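Local coordinates for beta-galactosidase/beta-glucuronidase (Faecalibacterium prausnitzii L2-6, PDB 6MVF), which probably hydrolyses beta-glucuronides as an FMN-binding glycoside hydrolase family 2 enzyme of a human gut bacterium, at residues Ala293-Lys305 and Pro525-Gly539. Residues are numbered along the deposited sequence; the frame is centred on the assembly and turned at random.
Sequences ATPLRGVSRHQDK and PWIWASHVWNMFDFG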
loop_
_atom_site.group_PDB
_atom_site.type_symbol
_atom_site.label_atom_id
_atom_site.label_comp_id
_atom_site.label_asym_id
_atom_site.label_seq_id
_atom_site.Cartn_x
_atom_site.Cartn_y
_atom_site.Cartn_z
ATOM N N ALA A 293 34.091 21.642 -8.664
ATOM C CA ALA A 293 34.174 21.313 -10.085
ATOM C C ALA A 293 33.525 19.964 -10.358
ATOM O O ALA A 293 33.933 18.946 -9.791
ATOM C CB ALA A 293 35.629 21.292 -10.530
ATOM N N THR A 294 32.509 19.959 -11.220
ATOM C CA THR A 294 31.706 18.764 -11.473
ATOM C C THR A 294 31.340 18.709 -12.947
ATOM O O THR A 294 30.294 19.227 -13.361
ATOM C CB THR A 294 30.439 18.748 -10.617
ATOM O OG1 THR A 294 30.776 19.023 -9.255
ATOM C CG2 THR A 294 29.741 17.392 -10.698
ATOM N N PRO A 295 32.175 18.085 -13.776
ATOM C CA PRO A 295 31.843 18.007 -15.206
ATOM C C PRO A 295 30.484 17.338 -15.400
ATOM O O PRO A 295 30.181 16.326 -14.762
ATOM C CB PRO A 295 32.993 17.178 -15.793
ATOM C CG PRO A 295 34.140 17.395 -14.854
ATOM C CD PRO A 295 33.497 17.497 -13.478
ATOM N N LEU A 296 29.646 17.950 -16.253
ATOM C CA LEU A 296 28.326 17.415 -16.583
ATOM C C LEU A 296 28.445 16.381 -17.700
ATOM O O LEU A 296 28.825 16.717 -18.827
ATOM C CB LEU A 296 27.381 18.538 -16.999
ATOM C CG LEU A 296 26.962 19.512 -15.890
ATOM C CD1 LEU A 296 25.734 20.283 -16.301
ATOM C CD2 LEU A 296 26.730 18.779 -14.544
ATOM N N ARG A 297 28.123 15.127 -17.396
ATOM C CA ARG A 297 28.211 14.029 -18.353
ATOM C C ARG A 297 26.885 13.276 -18.344
ATOM O O ARG A 297 26.545 12.608 -17.357
ATOM C CB ARG A 297 29.387 13.103 -18.016
ATOM C CG ARG A 297 30.756 13.807 -17.969
ATOM C CD ARG A 297 31.089 14.475 -19.330
ATOM N NE ARG A 297 32.410 15.098 -19.388
ATOM C CZ ARG A 297 32.628 16.414 -19.452
ATOM N NH1 ARG A 297 31.619 17.275 -19.459
ATOM N NH2 ARG A 297 33.866 16.876 -19.501
ATOM N N GLY A 298 26.124 13.390 -19.426
ATOM C CA GLY A 298 24.806 12.798 -19.427
ATOM C C GLY A 298 24.194 12.523 -20.784
ATOM O O GLY A 298 24.886 12.135 -21.732
ATOM N N VAL A 299 22.870 12.700 -20.875
ATOM C CA VAL A 299 22.082 12.184 -21.987
ATOM C C VAL A 299 20.940 13.152 -22.270
ATOM O O VAL A 299 20.617 14.025 -21.466
ATOM C CB VAL A 299 21.535 10.753 -21.685
ATOM C CG1 VAL A 299 22.650 9.808 -21.318
ATOM C CG2 VAL A 299 20.539 10.779 -20.551
ATOM N N SER A 300 20.334 12.995 -23.436
ATOM C CA SER A 300 19.058 13.610 -23.763
ATOM C C SER A 300 17.973 12.557 -23.652
ATOM O O SER A 300 18.255 11.355 -23.656
ATOM C CB SER A 300 19.084 14.210 -25.167
ATOM O OG SER A 300 20.020 15.286 -25.226
ATOM N N ARG A 301 16.723 13.017 -23.549
ATOM C CA ARG A 301 15.588 12.123 -23.336
ATOM C C ARG A 301 14.365 12.707 -24.018
ATOM O O ARG A 301 13.981 13.839 -23.719
ATOM C CB ARG A 301 15.331 11.930 -21.830
ATOM C CG ARG A 301 14.206 10.953 -21.462
ATOM C CD ARG A 301 12.974 11.661 -20.887
ATOM N NE ARG A 301 11.899 10.716 -20.586
ATOM C CZ ARG A 301 10.687 11.053 -20.134
ATOM N NH1 ARG A 301 10.370 12.329 -19.925
ATOM N NH2 ARG A 301 9.790 10.109 -19.868
ATOM N N HIS A 302 13.762 11.946 -24.932
ATOM C CA HIS A 302 12.468 12.278 -25.519
ATOM C C HIS A 302 11.340 11.694 -24.650
ATOM O O HIS A 302 11.589 10.888 -23.747
ATOM C CB HIS A 302 12.400 11.759 -26.953
ATOM C CG HIS A 302 12.710 12.792 -27.986
ATOM N ND1 HIS A 302 12.012 13.975 -28.084
ATOM C CD2 HIS A 302 13.627 12.811 -28.981
ATOM C CE1 HIS A 302 12.498 14.689 -29.084
ATOM N NE2 HIS A 302 13.473 14.001 -29.652
ATOM N N GLN A 303 10.084 12.109 -24.913
ATOM C CA GLN A 303 8.982 11.797 -23.996
ATOM C C GLN A 303 8.023 10.698 -24.504
ATOM O O GLN A 303 6.833 10.697 -24.177
ATOM C CB GLN A 303 8.213 13.071 -23.648
ATOM C CG GLN A 303 7.319 13.598 -24.731
ATOM C CD GLN A 303 6.545 14.842 -24.299
ATOM O OE1 GLN A 303 6.481 15.169 -23.119
ATOM N NE2 GLN A 303 5.952 15.539 -25.269
ATOM N N ASP A 304 8.519 9.713 -25.243
ATOM C CA ASP A 304 7.645 8.700 -25.804
ATOM C C ASP A 304 8.088 7.313 -25.351
ATOM O O ASP A 304 9.168 7.137 -24.786
ATOM C CB ASP A 304 7.587 8.803 -27.344
ATOM C CG ASP A 304 8.958 8.610 -28.033
ATOM O OD1 ASP A 304 10.004 8.510 -27.353
ATOM O OD2 ASP A 304 8.977 8.556 -29.281
ATOM N N LYS A 305 7.230 6.319 -25.594
ATOM C CA LYS A 305 7.508 4.940 -25.194
ATOM C C LYS A 305 6.764 4.004 -26.131
ATOM O O LYS A 305 5.726 4.377 -26.680
ATOM C CB LYS A 305 7.087 4.697 -23.748
ATOM C CG LYS A 305 7.761 3.543 -23.067
ATOM C CD LYS A 305 7.398 3.558 -21.568
ATOM C CE LYS A 305 7.955 2.351 -20.856
ATOM N NZ LYS A 305 7.836 2.450 -19.376
ATOM N N PRO A 525 37.654 18.412 -19.186
ATOM C CA PRO A 525 36.685 18.919 -18.200
ATOM C C PRO A 525 36.144 20.289 -18.536
ATOM O O PRO A 525 35.077 20.647 -18.021
ATOM C CB PRO A 525 37.481 18.936 -16.888
ATOM C CG PRO A 525 38.905 18.813 -17.288
ATOM C CD PRO A 525 38.948 18.073 -18.574
ATOM N N TRP A 526 36.825 21.056 -19.396
ATOM C CA TRP A 526 36.337 22.366 -19.825
ATOM C C TRP A 526 35.123 22.274 -20.756
ATOM O O TRP A 526 34.526 23.309 -21.077
ATOM C CB TRP A 526 37.482 23.145 -20.486
ATOM C CG TRP A 526 38.226 22.340 -21.531
ATOM C CD1 TRP A 526 39.351 21.584 -21.340
ATOM C CD2 TRP A 526 37.881 22.199 -22.916
ATOM N NE1 TRP A 526 39.724 20.984 -22.515
ATOM C CE2 TRP A 526 38.845 21.348 -23.501
ATOM C CE3 TRP A 526 36.854 22.706 -23.713
ATOM C CZ2 TRP A 526 38.813 20.991 -24.860
ATOM C CZ3 TRP A 526 36.820 22.354 -25.064
ATOM C CH2 TRP A 526 37.796 21.505 -25.622
ATOM N N ILE A 527 34.753 21.076 -21.212
ATOM C CA ILE A 527 33.450 20.861 -21.836
ATOM C C ILE A 527 32.421 20.893 -20.715
ATOM O O ILE A 527 32.420 20.021 -19.843
ATOM C CB ILE A 527 33.396 19.533 -22.595
ATOM C CG1 ILE A 527 34.419 19.521 -23.746
ATOM C CG2 ILE A 527 31.968 19.267 -23.089
ATOM C CD1 ILE A 527 34.016 20.330 -24.960
ATOM N N TRP A 528 31.571 21.917 -20.699
ATOM C CA TRP A 528 30.772 22.113 -19.498
ATOM C C TRP A 528 29.716 21.022 -19.361
ATOM O O TRP A 528 29.426 20.590 -18.237
ATOM C CB TRP A 528 30.155 23.523 -19.466
ATOM C CG TRP A 528 29.243 23.839 -20.594
ATOM C CD1 TRP A 528 29.598 24.320 -21.817
ATOM C CD2 TRP A 528 27.815 23.700 -20.614
ATOM N NE1 TRP A 528 28.483 24.485 -22.601
ATOM C CE2 TRP A 528 27.376 24.105 -21.889
ATOM C CE3 TRP A 528 26.866 23.263 -19.678
ATOM C CZ2 TRP A 528 26.028 24.084 -22.259
ATOM C CZ3 TRP A 528 25.529 23.257 -20.032
ATOM C CH2 TRP A 528 25.119 23.656 -21.316
ATOM N N ALA A 529 29.172 20.542 -20.487
ATOM C CA ALA A 529 28.220 19.436 -20.480
ATOM C C ALA A 529 28.211 18.755 -21.844
ATOM O O ALA A 529 28.173 19.429 -22.872
ATOM C CB ALA A 529 26.808 19.912 -20.126
ATOM N N SER A 530 28.233 17.429 -21.837
ATOM C CA SER A 530 27.994 16.599 -23.008
ATOM C C SER A 530 26.722 15.781 -22.797
ATOM O O SER A 530 26.442 15.321 -21.681
ATOM C CB SER A 530 29.185 15.665 -23.282
ATOM O OG SER A 530 29.505 14.878 -22.144
ATOM N N HIS A 531 25.961 15.593 -23.878
ATOM C CA HIS A 531 24.674 14.906 -23.833
ATOM C C HIS A 531 24.597 13.899 -24.971
ATOM O O HIS A 531 24.505 14.285 -26.140
ATOM C CB HIS A 531 23.522 15.900 -23.935
ATOM C CG HIS A 531 23.409 16.824 -22.767
ATOM N ND1 HIS A 531 23.883 18.119 -22.797
ATOM C CD2 HIS A 531 22.877 16.644 -21.533
ATOM C CE1 HIS A 531 23.641 18.699 -21.634
ATOM N NE2 HIS A 531 23.032 17.826 -20.850
ATOM N N VAL A 532 24.618 12.609 -24.634
ATOM C CA VAL A 532 24.377 11.567 -25.628
ATOM C C VAL A 532 23.022 11.769 -26.279
ATOM O O VAL A 532 21.991 11.859 -25.599
ATOM C CB VAL A 532 24.434 10.178 -24.980
ATOM C CG1 VAL A 532 23.954 9.103 -25.980
ATOM C CG2 VAL A 532 25.821 9.909 -24.462
ATOM N N TRP A 533 23.011 11.834 -27.601
ATOM C CA TRP A 533 21.776 11.658 -28.347
ATOM C C TRP A 533 21.730 10.182 -28.713
ATOM O O TRP A 533 22.575 9.706 -29.477
ATOM C CB TRP A 533 21.742 12.559 -29.575
ATOM C CG TRP A 533 20.376 12.648 -30.208
ATOM C CD1 TRP A 533 19.939 11.988 -31.326
ATOM C CD2 TRP A 533 19.276 13.435 -29.755
ATOM N NE1 TRP A 533 18.639 12.332 -31.601
ATOM C CE2 TRP A 533 18.206 13.213 -30.646
ATOM C CE3 TRP A 533 19.097 14.322 -28.696
ATOM C CZ2 TRP A 533 16.972 13.830 -30.494
ATOM C CZ3 TRP A 533 17.877 14.938 -28.555
ATOM C CH2 TRP A 533 16.828 14.694 -29.456
ATOM N N ASN A 534 20.808 9.429 -28.114
ATOM C CA ASN A 534 19.810 9.862 -27.137
ATOM C C ASN A 534 19.784 8.719 -26.084
ATOM O O ASN A 534 20.384 7.667 -26.318
ATOM C CB ASN A 534 18.446 10.095 -27.845
ATOM C CG ASN A 534 17.342 10.595 -26.917
ATOM O OD1 ASN A 534 16.785 9.836 -26.131
ATOM N ND2 ASN A 534 16.991 11.874 -27.043
ATOM N N MET A 535 19.132 8.915 -24.928
ATOM C CA MET A 535 19.081 7.845 -23.929
ATOM C C MET A 535 18.341 6.630 -24.461
ATOM O O MET A 535 18.777 5.486 -24.264
ATOM C CB MET A 535 18.397 8.326 -22.644
ATOM C CG MET A 535 18.381 7.288 -21.540
ATOM S SD MET A 535 20.011 6.812 -20.886
ATOM C CE MET A 535 19.580 5.420 -19.843
ATOM N N PHE A 536 17.201 6.863 -25.110
ATOM C CA PHE A 536 16.338 5.816 -25.620
ATOM C C PHE A 536 16.115 6.050 -27.101
ATOM O O PHE A 536 15.992 7.204 -27.529
ATOM C CB PHE A 536 14.974 5.807 -24.920
ATOM C CG PHE A 536 15.052 5.808 -23.439
ATOM C CD1 PHE A 536 15.398 4.646 -22.745
ATOM C CD2 PHE A 536 14.776 6.958 -22.727
ATOM C CE1 PHE A 536 15.473 4.644 -21.354
ATOM C CE2 PHE A 536 14.848 6.970 -21.324
ATOM C CZ PHE A 536 15.202 5.820 -20.638
ATOM N N ASP A 537 16.071 4.957 -27.880
ATOM C CA ASP A 537 15.395 4.996 -29.165
ATOM C C ASP A 537 14.066 5.739 -29.009
ATOM O O ASP A 537 13.405 5.653 -27.969
ATOM C CB ASP A 537 15.144 3.574 -29.677
ATOM C CG ASP A 537 16.413 2.675 -29.684
ATOM O OD1 ASP A 537 17.540 3.149 -29.925
ATOM O OD2 ASP A 537 16.260 1.448 -29.466
ATOM N N PHE A 538 13.673 6.502 -30.024
ATOM C CA PHE A 538 12.418 7.246 -29.939
ATOM C C PHE A 538 11.753 7.236 -31.311
ATOM O O PHE A 538 12.383 6.882 -32.316
ATOM C CB PHE A 538 12.646 8.677 -29.403
ATOM C CG PHE A 538 13.596 9.522 -30.243
ATOM C CD1 PHE A 538 14.958 9.482 -30.033
ATOM C CD2 PHE A 538 13.115 10.366 -31.227
ATOM C CE1 PHE A 538 15.823 10.251 -30.787
ATOM C CE2 PHE A 538 13.975 11.148 -31.965
ATOM C CZ PHE A 538 15.328 11.089 -31.749
ATOM N N GLY A 539 10.484 7.637 -31.358
ATOM C CA GLY A 539 9.688 7.523 -32.575
ATOM C C GLY A 539 9.841 8.694 -33.542
ATOM O O GLY A 539 9.705 9.859 -33.155
HETATM O O HOH W 1 27.781 12.626 -22.508
HETATM O O HOH W 2 21.947 14.867 -26.834
HETATM O O HOH W 3 9.518 11.189 -30.117
#
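The first and last strands of the TIM barrel meet here, and their parallel pairing closes the barrel. Leu296, Arg297, Gly298 and Val299 lie beside Ala529, Ser530, His531 and Val532. Ser530 N donates to Leu296 O, Gly298 N to Ser530 O and Val532 N to Gly298 O. Ser300 ends its strand: its N donates to Val532 O, and Ser300 O accepts from Met535 N (2.9 Å), past Val532.

The Arg297 side chain bends at chi2 (-59°). With this bend Arg297 NH1 donates to two carbonyls, Ile527 O and Leu296 O, both at 2.9 Å. Both lie close to the guanidinium plane, and Pro295 CB sits over one face.

Beyond the paired barrel strands, a cis peptide precedes Asn534. Asn534 OD1 accepts from Phe536 N (3.2 Å) in an Asx turn. His302 joins an aromatic cluster with Trp533 and Phe538. His302 CD2 lies over the centre of the Phe538 ring, 3.3 Å above its plane, and His302 NE2 is 3.4 Å from Trp533 CH2. Asp304 uses the syn lone pair of OD2 to hold Gly539 N at 2.7 Å. Outside the two segments, Arg297 NH2 bonds Phe521 O, His302 ND1 bonds Tyr337 OH and Asp304 OD2 bonds Tyr156 OH.

Strand 331-334 flanks segment 293-305, strand 482-487 flanks segment 525-539, and Met535, touching Val299, also packs on helix 314-327.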